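Local coordinates for protein acetylene hydratase Ahy (Pelobacter acetylenicus, PDB 2E7Z) that catalyses the hydration of acetylene to acetaldehyde, using a tungsten-bis(molybdopterin guanine dinucleotide) cofactor and carrying a [4Fe-4S] cluster, at residues Q82-I87 / E491-R496; E370-V375 / K379-M384; E515-R520 / M526-Y531. All coordinates share one frame; numbering follows the deposited sequence. Where two conformers were deposited one is given.

Interaction 1 is the buried one: it joins two helices from distant parts of the chain, 80-98 and 491-501, through apolar packing, with no hydrogen bond across. Interactions 2 and 3 are local and only partly buried. In 370-375 / 379-384 a short helix meets the loop that follows it, with no hydrogen bond across and mostly carbon-to-oxygen contacts; in 515-520 / 526-531 two short helices close in sequence are tied by one hydrogen bond and two bridging waters. Along the chain interaction 2 is nested within the span closed by interaction 1. Interactions 1 and 3 also touch, Tyr492 CD1 lying 3.7 Å from Leu516 CD2, while interaction 2 stands apart from both.

Interaction 1 (Q82-I87 / E491-R496); sequences QALDEI and EYYFIR
Leu84 is the side chain that reaches across here, and its two methyl groups have different targets. CD2 sits 4.0 Å from CD1 of Phe494 and equally near the carbonyl O of that residue, so it meets both the ring and the backbone of the facing helix. CD1 goes to the next ring along and lies 4.3 Å from CE2 of Tyr493. Leu84 sets out directly toward the other helix, with CG anti to its own carbonyl carbon (chi1 -68°). Phe494 starts off less directly, yet its CG, anti to the backbone N (chi1 167°), swings the ring in to meet the leucine. No hydrogen bond crosses, and the two segments bury a modest 161 Å² between them; the closest CA atoms, of Leu84 and Phe494, are 8.0 Å apart.

This is helix-to-helix packing beside the mixed sheet that includes strands 435-440 and 452-455. Leu454 of the latter strand touches Ala83, Ile87 and Phe494, so one strand residue backs both helices. The Phe494 side chain comes within about 5 Å of that of Tyr439, a residue of the tungsten cofactor's binding site, so the Phe494 end of the contact probably lies just behind the cofactor pocket.

One turn on, Ile87 also points at helix 491-501 and packs on Leu498, while the Tyr493 ring meets Trp80 edge-to-face. Away from helix 491-501, Gln82 NE2 donates to OE2 of Glu86 at 2.8 Å in an almost straight bond (176°), OE2 lying in the amide plane and being met on its anti side, somewhat out of the carboxylate plane. The other oxygen of Glu86 pairs with Lys64.

Interaction 2 (E370-V375 / K379-M384); sequences EPSERV and KYFHNM
This is a local fold-back contact, plain packing of a short helix against the loop after it, partly buried and away from the cofactor and cluster sites. The chain leaves helix 369-376, turns, and brings the start of the loop, Lys379 and Phe381, back against the helix without a hydrogen bond across. The turn is tight, with the CA atoms of Glu373 and Lys379 only 4.2 Å apart.

Lys379 has the largest share of the contact. Its CG is anti to the backbone N (chi1 176°) and the chain beyond is extended, which runs it alongside Glu370, both side chains pointing the same way. Glu370 OE2 comes to 4.2 Å from CE of Lys379, but NZ is still 4.5 Å from that oxygen, too far for a salt bridge. The ammonium group has its true partner in Glu341, so Glu370 probably adds only a favourable field. Glu373, modelled in two conformers and so less certain, crosses the same chain, its OE1 3.8 Å from CB of Lys379.

Deeper in, Ser372 faces the loop. Its CB rests 3.8 Å from the carbonyl O of Lys379, and its OG lies 4.0 Å from CB of Phe381, close to the plane of that ring and at its edge. The hydroxyl hydrogen-bonds Leu368 O, one turn back along its own chain. The Phe381 ring leads off from the helix and is steadied by its own loop, since Asn383 CB sits 3.7 Å above the centre of one face. Between them His382 centres an inverse gamma turn.

Beyond the pair, Arg147 on helix 140-150 packs against Phe381 and Asn383, Tyr376 at the end of helix 369-376 meets the Phe381 ring, and Met384 joins Glu470 through backbone hydrogen bonds.

Interaction 3 (E515-R520 / M526-Y531); sequences ELINYR and MEWEEY
Asn518 reaches from helix 513-520 to the start of helix 528-531. From CB the side chain turns to place CG anti to the carbonyl carbon (chi1 -78°), which brings the amide up against Glu527, with CG 4.0 Å from that residue's CB. At the tip the two branches part. OD1 accepts a hydrogen bond from Trp528 N at 2.8 Å; the donor lies in the carbonyl plane, though the N-H is well bent from the line (133°). The same oxygen presses on Glu527, 3.3 Å from its CA. ND2 goes the other way and gives a hydrogen to a water 2.8 Å off, which in turn donates to Glu527 OE1.

Glu527 is the N-cap residue of helix 528-531, so Asn518 supplies an acceptor to a first-turn N-H that has no carbonyl within its own helix. With Asn518 replaced by an alanine, the N-H of Trp528 is likely to lose this acceptor and Glu527 its water-bridged link to the neighbouring helix. A second water stitches the backbones, donating to Asn518 O at 2.7 Å and to Met526 O at 2.6 Å.

Beside this polar seam is an apolar one. Ile517 CG2 lies 4.1 Å from CB of Trp528 and nearly as close to CE3. Trp528 also packs on Pro463 and Val465, in the loop just after the cofactor-binding Arg462, whose side chain is about 7 Å from that of Ile517.

Interaction 1 (Q82-I87 / E491-R496)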
loop_
_atom_site.group_PDB
_atom_site.type_symbol
_atom_site.label_atom_id
_atom_site.label_comp_id
_atom_site.label_asym_id
_atom_site.label_seq_id
_atom_site.Cartn_x
_atom_site.Cartn_y
_atom_site.Cartn_z
ATOM N N GLN A 82 -0.939 11.818 31.236
ATOM C CA GLN A 82 -1.005 13.247 30.988
ATOM C C GLN A 82 -1.125 13.554 29.491
ATOM O O GLN A 82 -1.898 14.430 29.085
ATOM C CB GLN A 82 0.192 13.969 31.586
ATOM C CG GLN A 82 0.070 15.485 31.493
ATOM C CD GLN A 82 -1.068 16.063 32.352
ATOM O OE1 GLN A 82 -1.507 15.460 33.342
ATOM N NE2 GLN A 82 -1.531 17.252 31.983
ATOM N N ALA A 83 -0.373 12.814 28.670
ATOM C CA ALA A 83 -0.467 12.999 27.221
ATOM C C ALA A 83 -1.888 12.761 26.743
ATOM O O ALA A 83 -2.424 13.566 26.018
ATOM C CB ALA A 83 0.499 12.060 26.493
ATOM N N LEU A 84 -2.498 11.676 27.201
ATOM C CA LEU A 84 -3.849 11.343 26.782
ATOM C C LEU A 84 -4.859 12.376 27.298
ATOM O O LEU A 84 -5.798 12.736 26.588
ATOM C CB LEU A 84 -4.197 9.936 27.266
ATOM C CG LEU A 84 -3.422 8.791 26.607
ATOM C CD1 LEU A 84 -3.260 7.619 27.593
ATOM C CD2 LEU A 84 -4.115 8.363 25.351
ATOM N N ASP A 85 -4.672 12.844 28.537
ATOM C CA ASP A 85 -5.565 13.868 29.066
ATOM C C ASP A 85 -5.516 15.121 28.189
ATOM O O ASP A 85 -6.558 15.678 27.827
ATOM C CB ASP A 85 -5.155 14.268 30.480
ATOM C CG ASP A 85 -5.582 13.252 31.540
ATOM O OD1 ASP A 85 -6.297 12.265 31.217
ATOM O OD2 ASP A 85 -5.193 13.472 32.710
ATOM N N GLU A 86 -4.303 15.541 27.832
ATOM C CA GLU A 86 -4.143 16.765 27.047
ATOM C C GLU A 86 -4.632 16.602 25.616
ATOM O O GLU A 86 -5.253 17.500 25.066
ATOM C CB GLU A 86 -2.689 17.239 27.070
ATOM C CG GLU A 86 -2.284 17.695 28.476
ATOM C CD GLU A 86 -0.854 18.218 28.578
ATOM O OE1 GLU A 86 -0.192 18.398 27.533
ATOM O OE2 GLU A 86 -0.371 18.445 29.718
ATOM N N ILE A 87 -4.337 15.449 25.027
ATOM C CA ILE A 87 -4.805 15.159 23.672
ATOM C C ILE A 87 -6.335 15.204 23.634
ATOM O O ILE A 87 -6.938 15.856 22.760
ATOM C CB ILE A 87 -4.224 13.827 23.180
ATOM C CG1 ILE A 87 -2.727 13.987 22.896
ATOM C CG2 ILE A 87 -4.929 13.358 21.919
ATOM C CD1 ILE A 87 -1.977 12.648 22.795
ATOM N N GLU A 491 -1.291 -0.217 20.022
ATOM C CA GLU A 491 -2.153 0.745 19.368
ATOM C C GLU A 491 -3.521 0.783 20.020
ATOM O O GLU A 491 -4.146 1.848 20.073
ATOM C CB GLU A 491 -2.285 0.367 17.894
ATOM C CG GLU A 491 -2.897 1.456 17.038
ATOM C CD GLU A 491 -3.109 0.985 15.603
ATOM O OE1 GLU A 491 -2.883 -0.235 15.348
ATOM O OE2 GLU A 491 -3.511 1.802 14.740
ATOM N N TYR A 492 -3.991 -0.368 20.508
ATOM C CA TYR A 492 -5.297 -0.379 21.169
ATOM C C TYR A 492 -5.287 0.343 22.497
ATOM O O TYR A 492 -6.274 1.007 22.833
ATOM C CB TYR A 492 -5.829 -1.808 21.332
ATOM C CG TYR A 492 -7.204 -1.811 22.002
ATOM C CD1 TYR A 492 -8.287 -1.135 21.430
ATOM C CD2 TYR A 492 -7.403 -2.428 23.238
ATOM C CE1 TYR A 492 -9.541 -1.096 22.061
ATOM C CE2 TYR A 492 -8.664 -2.405 23.854
ATOM C CZ TYR A 492 -9.704 -1.733 23.274
ATOM O OH TYR A 492 -10.910 -1.696 23.917
ATOM N N TYR A 493 -4.170 0.245 23.227
ATOM C CA TYR A 493 -4.037 1.028 24.449
ATOM C C TYR A 493 -4.310 2.511 24.163
ATOM O O TYR A 493 -5.126 3.134 24.836
ATOM C CB TYR A 493 -2.656 0.834 25.051
ATOM C CG TYR A 493 -2.437 1.636 26.286
ATOM C CD1 TYR A 493 -2.847 1.158 27.534
ATOM C CD2 TYR A 493 -1.834 2.895 26.223
ATOM C CE1 TYR A 493 -2.639 1.915 28.685
ATOM C CE2 TYR A 493 -1.664 3.661 27.359
ATOM C CZ TYR A 493 -2.077 3.155 28.577
ATOM O OH TYR A 493 -1.875 3.874 29.729
ATOM N N PHE A 494 -3.620 3.076 23.174
ATOM C CA PHE A 494 -3.831 4.465 22.787
ATOM C C PHE A 494 -5.304 4.709 22.436
ATOM O O PHE A 494 -5.911 5.648 22.955
ATOM C CB PHE A 494 -2.919 4.833 21.585
ATOM C CG PHE A 494 -3.279 6.143 20.927
ATOM C CD1 PHE A 494 -3.251 7.331 21.629
ATOM C CD2 PHE A 494 -3.730 6.182 19.605
ATOM C CE1 PHE A 494 -3.593 8.543 21.041
ATOM C CE2 PHE A 494 -4.078 7.410 19.004
ATOM C CZ PHE A 494 -3.996 8.590 19.735
ATOM N N ILE A 495 -5.866 3.885 21.557
ATOM C CA ILE A 495 -7.238 4.139 21.103
ATOM C C ILE A 495 -8.235 4.064 22.276
ATOM O O ILE A 495 -9.102 4.932 22.426
ATOM C CB ILE A 495 -7.650 3.114 19.993
ATOM C CG1 ILE A 495 -6.877 3.407 18.712
ATOM C CG2 ILE A 495 -9.172 3.152 19.708
ATOM C CD1 ILE A 495 -6.702 2.168 17.803
ATOM N N ARG A 496 -8.123 3.027 23.103
ATOM C CA ARG A 496 -9.071 2.869 24.194
ATOM C C ARG A 496 -8.959 4.005 25.201
ATOM O O ARG A 496 -9.965 4.527 25.691
ATOM C CB ARG A 496 -8.882 1.543 24.920
ATOM C CG ARG A 496 -10.020 1.310 25.911
ATOM C CD ARG A 496 -9.823 0.095 26.800
ATOM N NE ARG A 496 -11.143 -0.257 27.354
ATOM C CZ ARG A 496 -11.677 0.231 28.476
ATOM N NH1 ARG A 496 -10.976 1.044 29.273
ATOM N NH2 ARG A 496 -12.907 -0.146 28.831
#

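Interaction 2 (E370-V375 / K379-M384)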
loop_
_atom_site.group_PDB
_atom_site.type_symbol
_atom_site.label_atom_id
_atom_site.label_comp_id
_atom_site.label_asym_id
_atom_site.label_seq_id
_atom_site.Cartn_x
_atom_site.Cartn_y
_atom_site.Cartn_z
ATOM N N GLU A 370 -25.279 -3.357 -0.504
ATOM C CA GLU A 370 -26.245 -4.451 -0.524
ATOM C C GLU A 370 -25.629 -5.759 -1.031
ATOM O O GLU A 370 -25.868 -6.817 -0.443
ATOM C CB GLU A 370 -27.500 -4.064 -1.323
ATOM C CG GLU A 370 -28.263 -2.882 -0.720
ATOM C CD GLU A 370 -28.521 -3.035 0.777
ATOM O OE1 GLU A 370 -29.229 -3.997 1.156
ATOM O OE2 GLU A 370 -28.008 -2.202 1.570
ATOM N N PRO A 371 -24.854 -5.700 -2.128
ATOM C CA PRO A 371 -24.147 -6.890 -2.613
ATOM C C PRO A 371 -23.205 -7.512 -1.582
ATOM O O PRO A 371 -23.138 -8.736 -1.448
ATOM C CB PRO A 371 -23.378 -6.362 -3.820
ATOM C CG PRO A 371 -24.216 -5.199 -4.310
ATOM C CD PRO A 371 -24.718 -4.561 -3.063
ATOM N N SER A 372 -22.474 -6.669 -0.852
ATOM C CA SER A 372 -21.599 -7.145 0.229
ATOM C C SER A 372 -22.383 -7.794 1.389
ATOM O O SER A 372 -21.934 -8.808 1.958
ATOM C CB SER A 372 -20.704 -6.000 0.733
ATOM O OG SER A 372 -19.851 -5.557 -0.299
ATOM N N GLU A 373 -23.507 -7.199 1.781
ATOM C CA GLU A 373 -24.374 -7.789 2.805
ATOM C C GLU A 373 -24.832 -9.162 2.332
ATOM O O GLU A 373 -24.900 -10.118 3.095
ATOM C CB GLU A 373 -25.605 -6.901 3.069
ATOM C CG GLU A 373 -26.482 -7.357 4.257
ATOM C CD GLU A 373 -27.505 -6.314 4.726
ATOM O OE1 GLU A 373 -27.156 -5.119 4.888
ATOM O OE2 GLU A 373 -28.685 -6.704 4.931
ATOM N N ARG A 374 -25.152 -9.238 1.044
ATOM C CA ARG A 374 -25.727 -10.459 0.478
ATOM C C ARG A 374 -24.712 -11.600 0.477
ATOM O O ARG A 374 -25.019 -12.726 0.904
ATOM C CB ARG A 374 -26.249 -10.180 -0.942
ATOM C CG ARG A 374 -26.874 -11.407 -1.643
ATOM C CD ARG A 374 -27.220 -11.089 -3.104
ATOM N NE ARG A 374 -26.078 -11.000 -4.031
ATOM C CZ ARG A 374 -25.426 -12.054 -4.528
ATOM N NH1 ARG A 374 -25.782 -13.284 -4.165
ATOM N NH2 ARG A 374 -24.418 -11.895 -5.384
ATOM N N VAL A 375 -23.493 -11.297 0.032
ATOM C CA VAL A 375 -22.494 -12.323 -0.223
ATOM C C VAL A 375 -21.637 -12.599 1.026
ATOM O O VAL A 375 -21.303 -13.759 1.328
ATOM C CB VAL A 375 -21.583 -11.916 -1.413
ATOM C CG1 VAL A 375 -20.357 -12.864 -1.544
ATOM C CG2 VAL A 375 -22.420 -11.834 -2.714
ATOM N N LYS A 379 -22.263 -5.415 5.415
ATOM C CA LYS A 379 -22.701 -4.325 4.548
ATOM C C LYS A 379 -21.531 -3.437 4.150
ATOM O O LYS A 379 -21.394 -3.059 2.983
ATOM C CB LYS A 379 -23.758 -3.482 5.243
ATOM C CG LYS A 379 -24.189 -2.276 4.426
ATOM C CD LYS A 379 -25.356 -1.579 5.082
ATOM C CE LYS A 379 -25.637 -0.274 4.394
ATOM N NZ LYS A 379 -26.773 0.407 5.052
ATOM N N TYR A 380 -20.694 -3.091 5.130
ATOM C CA TYR A 380 -19.512 -2.276 4.897
ATOM C C TYR A 380 -18.281 -3.179 4.986
ATOM O O TYR A 380 -17.688 -3.324 6.051
ATOM C CB TYR A 380 -19.412 -1.142 5.930
ATOM C CG TYR A 380 -20.528 -0.140 5.799
ATOM C CD1 TYR A 380 -20.468 0.868 4.841
ATOM C CD2 TYR A 380 -21.657 -0.213 6.622
ATOM C CE1 TYR A 380 -21.459 1.805 4.730
ATOM C CE2 TYR A 380 -22.689 0.717 6.495
ATOM C CZ TYR A 380 -22.573 1.720 5.538
ATOM O OH TYR A 380 -23.523 2.688 5.384
ATOM N N PHE A 381 -17.895 -3.781 3.868
ATOM C CA PHE A 381 -16.837 -4.771 3.815
ATOM C C PHE A 381 -15.579 -3.957 3.645
ATOM O O PHE A 381 -15.306 -3.413 2.588
ATOM C CB PHE A 381 -17.104 -5.710 2.629
ATOM C CG PHE A 381 -16.005 -6.690 2.322
ATOM C CD1 PHE A 381 -15.089 -7.117 3.272
ATOM C CD2 PHE A 381 -15.932 -7.248 1.039
ATOM C CE1 PHE A 381 -14.096 -8.035 2.933
ATOM C CE2 PHE A 381 -14.953 -8.181 0.702
ATOM C CZ PHE A 381 -14.036 -8.584 1.654
ATOM N N HIS A 382 -14.812 -3.850 4.733
ATOM C CA HIS A 382 -13.561 -3.078 4.752
ATOM C C HIS A 382 -12.499 -3.981 4.144
ATOM O O HIS A 382 -11.701 -4.583 4.858
ATOM C CB HIS A 382 -13.209 -2.691 6.183
ATOM C CG HIS A 382 -12.018 -1.801 6.281
ATOM N ND1 HIS A 382 -10.746 -2.295 6.474
ATOM C CD2 HIS A 382 -11.906 -0.453 6.218
ATOM C CE1 HIS A 382 -9.902 -1.276 6.560
ATOM N NE2 HIS A 382 -10.576 -0.151 6.393
ATOM N N ASN A 383 -12.503 -4.076 2.816
ATOM C CA ASN A 383 -11.608 -4.993 2.120
ATOM C C ASN A 383 -10.229 -4.374 1.930
ATOM O O ASN A 383 -10.038 -3.463 1.106
ATOM C CB ASN A 383 -12.294 -5.348 0.801
ATOM C CG ASN A 383 -11.649 -6.524 0.034
ATOM O OD1 ASN A 383 -11.945 -6.682 -1.148
ATOM N ND2 ASN A 383 -10.806 -7.333 0.668
ATOM N N MET A 384 -9.275 -4.883 2.723
ATOM C CA MET A 384 -7.864 -4.430 2.786
ATOM C C MET A 384 -7.781 -3.057 3.445
ATOM O O MET A 384 -7.414 -2.975 4.623
ATOM C CB MET A 384 -7.173 -4.477 1.396
ATOM C CG MET A 384 -7.406 -5.780 0.582
ATOM S SD MET A 384 -7.050 -7.319 1.478
ATOM C CE MET A 384 -5.254 -7.397 1.237
#

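Interaction 3 (E515-R520 / M526-Y531)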
loop_
_atom_site.group_PDB
_atom_site.type_symbol
_atom_site.label_atom_id
_atom_site.label_comp_id
_atom_site.label_asym_id
_atom_site.label_seq_id
_atom_site.Cartn_x
_atom_site.Cartn_y
_atom_site.Cartn_z
ATOM N N GLU A 515 -7.686 -8.814 25.541
ATOM C CA GLU A 515 -9.131 -9.076 25.518
ATOM C C GLU A 515 -9.727 -8.879 24.127
ATOM O O GLU A 515 -10.642 -9.598 23.707
ATOM C CB GLU A 515 -9.859 -8.191 26.535
ATOM C CG GLU A 515 -9.637 -8.597 27.981
ATOM C CD GLU A 515 -10.568 -7.903 28.978
ATOM O OE1 GLU A 515 -11.515 -7.186 28.590
ATOM O OE2 GLU A 515 -10.301 -8.090 30.179
ATOM N N LEU A 516 -9.228 -7.883 23.412
ATOM C CA LEU A 516 -9.666 -7.618 22.052
ATOM C C LEU A 516 -9.259 -8.748 21.097
ATOM O O LEU A 516 -10.084 -9.181 20.270
ATOM C CB LEU A 516 -9.096 -6.268 21.616
ATOM C CG LEU A 516 -9.361 -5.860 20.155
ATOM C CD1 LEU A 516 -10.877 -5.812 19.856
ATOM C CD2 LEU A 516 -8.742 -4.493 19.918
ATOM N N ILE A 517 -8.028 -9.249 21.239
ATOM C CA ILE A 517 -7.613 -10.459 20.519
ATOM C C ILE A 517 -8.579 -11.625 20.805
ATOM O O ILE A 517 -9.056 -12.292 19.888
ATOM C CB ILE A 517 -6.132 -10.835 20.844
ATOM C CG1 ILE A 517 -5.160 -9.865 20.148
ATOM C CG2 ILE A 517 -5.872 -12.280 20.440
ATOM C CD1 ILE A 517 -3.698 -9.943 20.679
ATOM N N ASN A 518 -8.893 -11.850 22.068
ATOM C CA ASN A 518 -9.770 -12.963 22.405
ATOM C C ASN A 518 -11.148 -12.760 21.826
ATOM O O ASN A 518 -11.811 -13.740 21.478
ATOM C CB ASN A 518 -9.809 -13.161 23.922
ATOM C CG ASN A 518 -8.585 -13.867 24.426
ATOM O OD1 ASN A 518 -7.987 -14.652 23.706
ATOM N ND2 ASN A 518 -8.207 -13.594 25.671
ATOM N N TYR A 519 -11.572 -11.506 21.699
ATOM C CA TYR A 519 -12.848 -11.223 21.022
ATOM C C TYR A 519 -12.781 -11.535 19.516
ATOM O O TYR A 519 -13.672 -12.186 18.964
ATOM C CB TYR A 519 -13.284 -9.769 21.258
ATOM C CG TYR A 519 -14.603 -9.443 20.554
ATOM C CD1 TYR A 519 -15.797 -10.062 20.917
ATOM C CD2 TYR A 519 -14.637 -8.528 19.494
ATOM C CE1 TYR A 519 -16.976 -9.778 20.237
ATOM C CE2 TYR A 519 -15.816 -8.224 18.828
ATOM C CZ TYR A 519 -16.975 -8.852 19.210
ATOM O OH TYR A 519 -18.141 -8.560 18.528
ATOM N N ARG A 520 -11.700 -11.100 18.857
ATOM C CA ARG A 520 -11.516 -11.396 17.444
ATOM C C ARG A 520 -11.634 -12.909 17.173
ATOM O O ARG A 520 -12.270 -13.317 16.200
ATOM C CB ARG A 520 -10.162 -10.824 17.000
ATOM C CG ARG A 520 -9.692 -11.138 15.598
ATOM C CD ARG A 520 -10.447 -10.330 14.521
ATOM N NE ARG A 520 -9.689 -10.425 13.258
ATOM C CZ ARG A 520 -10.196 -10.589 12.032
ATOM N NH1 ARG A 520 -11.510 -10.726 11.787
ATOM N NH2 ARG A 520 -9.347 -10.687 11.024
ATOM N N MET A 526 -11.618 -20.635 21.349
ATOM C CA MET A 526 -10.283 -20.605 21.950
ATOM C C MET A 526 -9.926 -19.226 22.458
ATOM O O MET A 526 -10.358 -18.213 21.891
ATOM C CB MET A 526 -9.203 -21.024 20.941
ATOM C CG MET A 526 -9.301 -22.483 20.475
ATOM S SD MET A 526 -7.946 -22.881 19.364
ATOM C CE MET A 526 -8.731 -22.614 17.779
ATOM N N GLU A 527 -9.090 -19.184 23.497
ATOM C CA GLU A 527 -8.429 -17.943 23.868
ATOM C C GLU A 527 -7.003 -17.975 23.303
ATOM O O GLU A 527 -6.552 -19.007 22.788
ATOM C CB GLU A 527 -8.408 -17.753 25.385
ATOM C CG GLU A 527 -9.786 -17.402 25.949
ATOM C CD GLU A 527 -9.812 -17.140 27.450
ATOM O OE1 GLU A 527 -8.750 -17.148 28.124
ATOM O OE2 GLU A 527 -10.938 -16.933 27.954
ATOM N N TRP A 528 -6.280 -16.865 23.435
ATOM C CA TRP A 528 -4.993 -16.704 22.769
ATOM C C TRP A 528 -3.929 -17.745 23.171
ATOM O O TRP A 528 -3.146 -18.201 22.327
ATOM C CB TRP A 528 -4.506 -15.266 22.969
ATOM C CG TRP A 528 -3.115 -15.015 22.481
ATOM C CD1 TRP A 528 -2.042 -14.663 23.252
ATOM C CD2 TRP A 528 -2.627 -15.116 21.125
ATOM N NE1 TRP A 528 -0.918 -14.516 22.460
ATOM C CE2 TRP A 528 -1.249 -14.809 21.160
ATOM C CE3 TRP A 528 -3.227 -15.445 19.890
ATOM C CZ2 TRP A 528 -0.452 -14.803 20.009
ATOM C CZ3 TRP A 528 -2.430 -15.440 18.746
ATOM C CH2 TRP A 528 -1.051 -15.108 18.823
ATOM N N GLU A 529 -3.899 -18.144 24.441
ATOM C CA GLU A 529 -2.904 -19.127 24.859
ATOM C C GLU A 529 -2.968 -20.393 24.018
ATOM O O GLU A 529 -1.943 -20.929 23.604
ATOM C CB GLU A 529 -3.044 -19.453 26.354
ATOM C CG GLU A 529 -2.192 -20.623 26.762
ATOM C CD GLU A 529 -1.990 -20.756 28.258
ATOM O OE1 GLU A 529 -2.616 -20.002 29.039
ATOM O OE2 GLU A 529 -1.188 -21.632 28.648
ATOM N N GLU A 530 -4.187 -20.862 23.742
ATOM C CA GLU A 530 -4.367 -22.047 22.921
ATOM C C GLU A 530 -4.253 -21.736 21.416
ATOM O O GLU A 530 -3.602 -22.472 20.667
ATOM C CB GLU A 530 -5.730 -22.662 23.224
ATOM C CG GLU A 530 -6.026 -23.943 22.454
ATOM C CD GLU A 530 -7.400 -24.562 22.774
ATOM O OE1 GLU A 530 -8.224 -23.955 23.518
ATOM O OE2 GLU A 530 -7.652 -25.685 22.278
ATOM N N TYR A 531 -4.833 -20.618 21.004
ATOM C CA TYR A 531 -4.900 -20.257 19.600
ATOM C C TYR A 531 -3.522 -20.146 18.975
ATOM O O TYR A 531 -3.339 -20.562 17.841
ATOM C CB TYR A 531 -5.627 -18.929 19.450
ATOM C CG TYR A 531 -6.079 -18.626 18.046
ATOM C CD1 TYR A 531 -7.265 -19.165 17.541
ATOM C CD2 TYR A 531 -5.355 -17.759 17.231
ATOM C CE1 TYR A 531 -7.710 -18.872 16.261
ATOM C CE2 TYR A 531 -5.787 -17.454 15.952
ATOM C CZ TYR A 531 -6.963 -18.017 15.463
ATOM O OH TYR A 531 -7.424 -17.718 14.193
HETATM O O HOH W 1 -11.735 -16.128 22.752
HETATM O O HOH W 2 -6.840 -15.200 27.542
#